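Local coordinates for putative lipoprotein (Clostridium perfringens ATCC 13124, PDB 4R7R) that is of unknown function but, as a putative lipoprotein with an alpha-beta fold, is probably tethered to the outer face of the bacterial membrane by a lipid, at residues D47-S52 with L105-I110; D89-Y94 with F114-F119. All blocks are in the same frame, centred on the assembly; numbering follows the deposited sequence.

Interaction 1: D47-S52 with L105-I110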
loop_
_atom_site.group_PDB
_atom_site.type_symbol
_atom_site.label_atom_id
_atom_site.label_comp_id
_atom_site.label_asym_id
_atom_site.label_seq_id
_atom_site.Cartn_x
_atom_site.Cartn_y
_atom_site.Cartn_z
ATOM N N ASP A 47 4.248 -7.493 4.573
ATOM C CA ASP A 47 3.860 -8.352 5.670
ATOM C C ASP A 47 3.898 -7.652 7.049
ATOM O O ASP A 47 2.993 -7.825 7.880
ATOM C CB ASP A 47 4.757 -9.565 5.694
ATOM C CG ASP A 47 4.180 -10.666 6.510
ATOM O OD1 ASP A 47 2.975 -10.962 6.312
ATOM O OD2 ASP A 47 4.920 -11.211 7.361
ATOM N N ASP A 48 4.956 -6.875 7.279
ATOM C CA ASP A 48 5.173 -6.202 8.548
ATOM C C ASP A 48 4.110 -5.123 8.725
ATOM O O ASP A 48 3.588 -4.911 9.827
ATOM C CB ASP A 48 6.582 -5.596 8.615
ATOM C CG ASP A 48 7.688 -6.659 8.726
ATOM O OD1 ASP A 48 7.383 -7.830 9.066
ATOM O OD2 ASP A 48 8.877 -6.314 8.492
ATOM N N LEU A 49 3.785 -4.462 7.617
ATOM C CA LEU A 49 2.779 -3.414 7.619
ATOM C C LEU A 49 1.405 -3.997 7.942
ATOM O O LEU A 49 0.719 -3.505 8.833
ATOM C CB LEU A 49 2.749 -2.702 6.272
ATOM C CG LEU A 49 1.639 -1.654 6.092
ATOM C CD1 LEU A 49 1.734 -0.579 7.156
ATOM C CD2 LEU A 49 1.703 -1.031 4.712
ATOM N N LEU A 50 1.024 -5.053 7.224
ATOM C CA LEU A 50 -0.303 -5.643 7.354
ATOM C C LEU A 50 -0.509 -6.215 8.757
ATOM O O LEU A 50 -1.602 -6.123 9.321
ATOM C CB LEU A 50 -0.524 -6.741 6.297
ATOM C CG LEU A 50 -0.514 -6.336 4.812
ATOM C CD1 LEU A 50 -0.940 -7.497 3.924
ATOM C CD2 LEU A 50 -1.378 -5.102 4.526
ATOM N N LYS A 51 0.542 -6.801 9.318
ATOM C CA LYS A 51 0.446 -7.402 10.642
ATOM C C LYS A 51 0.321 -6.321 11.714
ATOM O O LYS A 51 -0.180 -6.575 12.809
ATOM C CB LYS A 51 1.659 -8.294 10.928
ATOM C CG LYS A 51 1.644 -9.639 10.204
ATOM C CD LYS A 51 3.015 -10.320 10.279
ATOM C CE LYS A 51 2.921 -11.852 10.252
ATOM N NZ LYS A 51 2.435 -12.407 8.957
ATOM N N SER A 52 0.774 -5.113 11.388
ATOM C CA SER A 52 0.779 -4.023 12.356
ATOM C C SER A 52 -0.540 -3.224 12.325
ATOM O O SER A 52 -0.828 -2.446 13.243
ATOM C CB SER A 52 1.973 -3.096 12.106
ATOM O OG SER A 52 1.724 -2.225 11.006
ATOM N N LEU A 105 -6.703 3.866 4.279
ATOM C CA LEU A 105 -6.056 3.716 5.568
ATOM C C LEU A 105 -5.272 4.972 5.920
ATOM O O LEU A 105 -4.651 5.578 5.046
ATOM C CB LEU A 105 -5.116 2.509 5.580
ATOM C CG LEU A 105 -5.562 1.131 5.075
ATOM C CD1 LEU A 105 -5.599 1.042 3.569
ATOM C CD2 LEU A 105 -4.610 0.071 5.604
ATOM N N SER A 106 -5.317 5.360 7.193
ATOM C CA SER A 106 -4.364 6.309 7.754
ATOM C C SER A 106 -3.318 5.528 8.546
ATOM O O SER A 106 -3.659 4.625 9.317
ATOM C CB SER A 106 -5.060 7.330 8.652
ATOM O OG SER A 106 -4.109 8.159 9.311
ATOM N N LEU A 107 -2.047 5.881 8.363
ATOM C CA LEU A 107 -0.938 5.130 8.958
ATOM C C LEU A 107 -0.209 5.897 10.033
ATOM O O LEU A 107 0.954 5.621 10.290
ATOM C CB LEU A 107 0.084 4.725 7.884
ATOM C CG LEU A 107 -0.459 3.874 6.740
ATOM C CD1 LEU A 107 0.666 3.388 5.812
ATOM C CD2 LEU A 107 -1.238 2.712 7.307
ATOM N N LYS A 108 -0.861 6.863 10.658
ATOM C CA LYS A 108 -0.161 7.682 11.642
ATOM C C LYS A 108 0.289 6.893 12.887
ATOM O O LYS A 108 1.379 7.149 13.428
ATOM C CB LYS A 108 -1.029 8.874 12.045
ATOM C CG LYS A 108 -0.950 10.004 11.045
ATOM C CD LYS A 108 -2.280 10.709 10.873
ATOM C CE LYS A 108 -2.206 11.719 9.734
ATOM N NZ LYS A 108 -0.974 12.566 9.831
ATOM N N ASP A 109 -0.511 5.927 13.333
ATOM C CA ASP A 109 -0.168 5.220 14.570
ATOM C C ASP A 109 0.723 3.973 14.379
ATOM O O ASP A 109 1.155 3.370 15.356
ATOM C CB ASP A 109 -1.451 4.828 15.342
ATOM C CG ASP A 109 -2.377 3.905 14.546
ATOM O OD1 ASP A 109 -3.499 3.616 15.032
ATOM O OD2 ASP A 109 -2.000 3.469 13.438
ATOM N N ILE A 110 1.007 3.582 13.143
ATOM C CA ILE A 110 1.755 2.340 12.942
ATOM C C ILE A 110 3.238 2.569 13.195
ATOM O O ILE A 110 3.699 3.708 13.166
ATOM C CB ILE A 110 1.554 1.756 11.530
ATOM C CG1 ILE A 110 2.290 2.592 10.506
ATOM C CG2 ILE A 110 0.058 1.582 11.208
ATOM C CD1 ILE A 110 2.745 1.779 9.364
#

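Interaction 2: D89-Y94 with F114-F119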
loop_
_atom_site.group_PDB
_atom_site.type_symbol
_atom_site.label_atom_id
_atom_site.label_comp_id
_atom_site.label_asym_id
_atom_site.label_seq_id
_atom_site.Cartn_x
_atom_site.Cartn_y
_atom_site.Cartn_z
ATOM N N ASP A 89 0.547 10.206 5.513
ATOM C CA ASP A 89 0.446 8.788 5.851
ATOM C C ASP A 89 -0.895 8.187 5.431
ATOM O O ASP A 89 -1.304 7.129 5.920
ATOM C CB ASP A 89 0.686 8.570 7.351
ATOM C CG ASP A 89 2.142 8.717 7.722
ATOM O OD1 ASP A 89 2.986 8.375 6.863
ATOM O OD2 ASP A 89 2.451 9.178 8.852
ATOM N N LEU A 90 -1.563 8.863 4.507
ATOM C CA LEU A 90 -2.755 8.326 3.854
ATOM C C LEU A 90 -2.365 7.420 2.681
ATOM O O LEU A 90 -1.508 7.773 1.872
ATOM C CB LEU A 90 -3.648 9.478 3.367
ATOM C CG LEU A 90 -4.880 9.210 2.481
ATOM C CD1 LEU A 90 -5.968 8.411 3.226
ATOM C CD2 LEU A 90 -5.453 10.514 1.909
ATOM N N ILE A 91 -2.989 6.251 2.586
ATOM C CA ILE A 91 -2.769 5.361 1.452
ATOM C C ILE A 91 -4.109 4.778 0.999
ATOM O O ILE A 91 -5.091 4.824 1.742
ATOM C CB ILE A 91 -1.804 4.199 1.792
ATOM C CG1 ILE A 91 -2.495 3.178 2.687
ATOM C CG2 ILE A 91 -0.521 4.689 2.465
ATOM C CD1 ILE A 91 -1.727 1.893 2.809
ATOM N N THR A 92 -4.156 4.259 -0.227
ATOM C CA THR A 92 -5.301 3.485 -0.686
ATOM C C THR A 92 -4.780 2.145 -1.178
ATOM O O THR A 92 -3.604 2.022 -1.536
ATOM C CB THR A 92 -6.102 4.167 -1.819
ATOM O OG1 THR A 92 -5.282 4.306 -2.989
ATOM C CG2 THR A 92 -6.647 5.527 -1.372
ATOM N N LEU A 93 -5.659 1.151 -1.201
ATOM C CA LEU A 93 -5.265 -0.222 -1.455
ATOM C C LEU A 93 -6.411 -0.928 -2.176
ATOM O O LEU A 93 -7.578 -0.877 -1.725
ATOM C CB LEU A 93 -4.914 -0.928 -0.134
ATOM C CG LEU A 93 -4.167 -2.273 -0.158
ATOM C CD1 LEU A 93 -3.529 -2.537 1.203
ATOM C CD2 LEU A 93 -5.085 -3.434 -0.544
ATOM N N TYR A 94 -6.083 -1.591 -3.287
ATOM C CA TYR A 94 -7.108 -2.198 -4.122
ATOM C C TYR A 94 -6.498 -3.181 -5.120
ATOM O O TYR A 94 -5.298 -3.088 -5.425
ATOM C CB TYR A 94 -7.909 -1.109 -4.843
ATOM C CG TYR A 94 -7.090 -0.126 -5.654
ATOM C CD1 TYR A 94 -6.918 -0.305 -7.020
ATOM C CD2 TYR A 94 -6.505 0.996 -5.057
ATOM C CE1 TYR A 94 -6.173 0.595 -7.779
ATOM C CE2 TYR A 94 -5.772 1.899 -5.797
ATOM C CZ TYR A 94 -5.606 1.700 -7.161
ATOM O OH TYR A 94 -4.878 2.600 -7.917
ATOM N N PHE A 114 7.496 0.886 9.290
ATOM C CA PHE A 114 6.571 0.470 8.244
ATOM C C PHE A 114 5.811 1.634 7.589
ATOM O O PHE A 114 4.871 1.399 6.843
ATOM C CB PHE A 114 5.564 -0.548 8.803
ATOM C CG PHE A 114 6.179 -1.578 9.726
ATOM C CD1 PHE A 114 7.447 -2.100 9.473
ATOM C CD2 PHE A 114 5.498 -2.003 10.866
ATOM C CE1 PHE A 114 8.021 -3.039 10.345
ATOM C CE2 PHE A 114 6.065 -2.935 11.737
ATOM C CZ PHE A 114 7.326 -3.456 11.475
ATOM N N LYS A 115 6.191 2.882 7.856
ATOM C CA LYS A 115 5.574 4.006 7.128
ATOM C C LYS A 115 5.969 3.931 5.644
ATOM O O LYS A 115 7.141 3.755 5.327
ATOM C CB LYS A 115 6.000 5.359 7.707
ATOM C CG LYS A 115 5.621 5.606 9.157
ATOM C CD LYS A 115 4.135 5.899 9.320
ATOM C CE LYS A 115 3.869 6.612 10.649
ATOM N NZ LYS A 115 4.119 8.090 10.613
ATOM N N LEU A 116 5.010 4.085 4.738
ATOM C CA LEU A 116 5.262 3.816 3.326
ATOM C C LEU A 116 5.893 4.962 2.531
ATOM O O LEU A 116 6.723 4.705 1.655
ATOM C CB LEU A 116 3.970 3.380 2.643
ATOM C CG LEU A 116 3.548 1.973 3.071
ATOM C CD1 LEU A 116 2.364 1.461 2.233
ATOM C CD2 LEU A 116 4.733 1.008 3.026
ATOM N N GLU A 117 5.508 6.209 2.794
ATOM C CA GLU A 117 6.150 7.331 2.093
ATOM C C GLU A 117 7.686 7.394 2.354
ATOM O O GLU A 117 8.460 7.552 1.400
ATOM C CB GLU A 117 5.489 8.676 2.450
ATOM C CG GLU A 117 6.113 9.862 1.679
ATOM C CD GLU A 117 5.569 11.249 2.069
ATOM O OE1 GLU A 117 4.613 11.350 2.882
ATOM O OE2 GLU A 117 6.115 12.253 1.547
ATOM N N PRO A 118 8.141 7.267 3.623
ATOM C CA PRO A 118 9.607 7.298 3.761
ATOM C C PRO A 118 10.265 6.011 3.271
ATOM O O PRO A 118 11.439 6.037 2.879
ATOM C CB PRO A 118 9.823 7.486 5.266
ATOM C CG PRO A 118 8.583 6.973 5.896
ATOM C CD PRO A 118 7.466 7.288 4.936
ATOM N N PHE A 119 9.523 4.909 3.274
ATOM C CA PHE A 119 9.995 3.669 2.667
ATOM C C PHE A 119 10.263 3.828 1.160
ATOM O O PHE A 119 11.285 3.354 0.646
ATOM C CB PHE A 119 8.986 2.526 2.877
ATOM C CG PHE A 119 9.374 1.259 2.172
ATOM C CD1 PHE A 119 10.320 0.399 2.738
ATOM C CD2 PHE A 119 8.831 0.940 0.927
ATOM C CE1 PHE A 119 10.710 -0.753 2.087
ATOM C CE2 PHE A 119 9.213 -0.212 0.263
ATOM C CZ PHE A 119 10.160 -1.064 0.847
HETATM O O HOH W 1 3.371 6.647 4.287
#

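Interaction 1: D47-S52 with L105-I110
This is a small, buried apolar contact between a helix and the loop that leaves a strand of the antiparallel sheet in an alpha-beta fold: the C-terminal part of helix 45-52 meets the turn after strand 103-106. Leu-49 and Ile-110 carry it, with CD1 of Leu-49 lying 3.4 Å from CD1 of Ile-110. On Leu-49 the isobutyl group swings out anti to the backbone N (chi1 175°), which carries CD1 off the helix to the loop. The same methyl also faces Leu-107, though more loosely, Leu-49 CD1 to Leu-107 CD1 being 4.3 Å. Leu-107 in turn rests on Ile-91 of strand 90-95, placing this loop over the sheet. Three residues on from Leu-49, Ser-52 comes closest to Ile-110 by backbone, their CA atoms 6.5 Å apart, and points its CB toward the loop. Its hydroxyl lies against CB and CG2 of Ile-110 while also turning back to Leu-49: Ser-52 OG donates to Leu-49 O at 2.7 Å. Leu-49 O also accepts from Ser-52 N at 3.0 Å, and both donors come from the same face of the carbonyl plane. The same Ser-52 OG stands 4.0 Å from Ile-110 CB.

Interaction 2: D89-Y94 with F114-F119
Segment 89-94, which runs into strand 90-95 of the antiparallel sheet, passes the first turn of helix 116-125, the backbones nearest where the CA atoms of Asp-89 and Glu-117 stand 7.0 Å apart. In this alpha-beta fold the contact joins the sheet to the start of the C-terminal helix, by a salt bridge at Asp-89, next to the start of the strand, and an apolar touch deeper in. Lys-115, the N-cap residue, bends at chi2 (-74°) and again at chi4 (82°), and so brings NZ round to 2.7 Å from Asp-89 OD2. The ammonium approaches from above the carboxylate plane, 39° out of it, and the two side chains cross at about a right angle. Lys-115 CE lies 3.4 Å from Asp-89 OD2. Inward, Ile-91 and Leu-116 likewise meet crosswise, CD1 to CD1 at 4.2 Å; Leu-116 is buried, and also touches Ile-85 of neighbouring strand 80-85 and Leu-49 of helix 45-52. The other carboxylate oxygen works through solvent. One water donates to Asp-89 OD1 at 3.1 Å and accepts from Glu-117 N at 2.6 Å, so the aspartate holds the lysine through OD2 while OD1 reaches the first-turn amide of Glu-117 by way of this water.

From the N terminus the chain runs through helix 9-17 and two strands to helix 45-52, the first half of interaction 1. It then lays down short strand 58-59 and the hairpin strands 70-75 and 80-85, reaching 89-94, where interaction 2 begins. Strand 103-106 follows next to strand 90-95. Segment 105-110 then closes the loop of 52 intervening residues in interaction 1; only afterwards does 114-119 close the shorter loop of interaction 2. The two contacts therefore cross along the sequence. Leu-107 N to Asp-89 O, 2.8 Å, is a probable hydrogen bond directly joining them, and Phe-114 packs on Asp-48. Together they join helix 45-52 to the loop after strand 103-106, and the start of helix 116-125 to neighbouring strand 90-95.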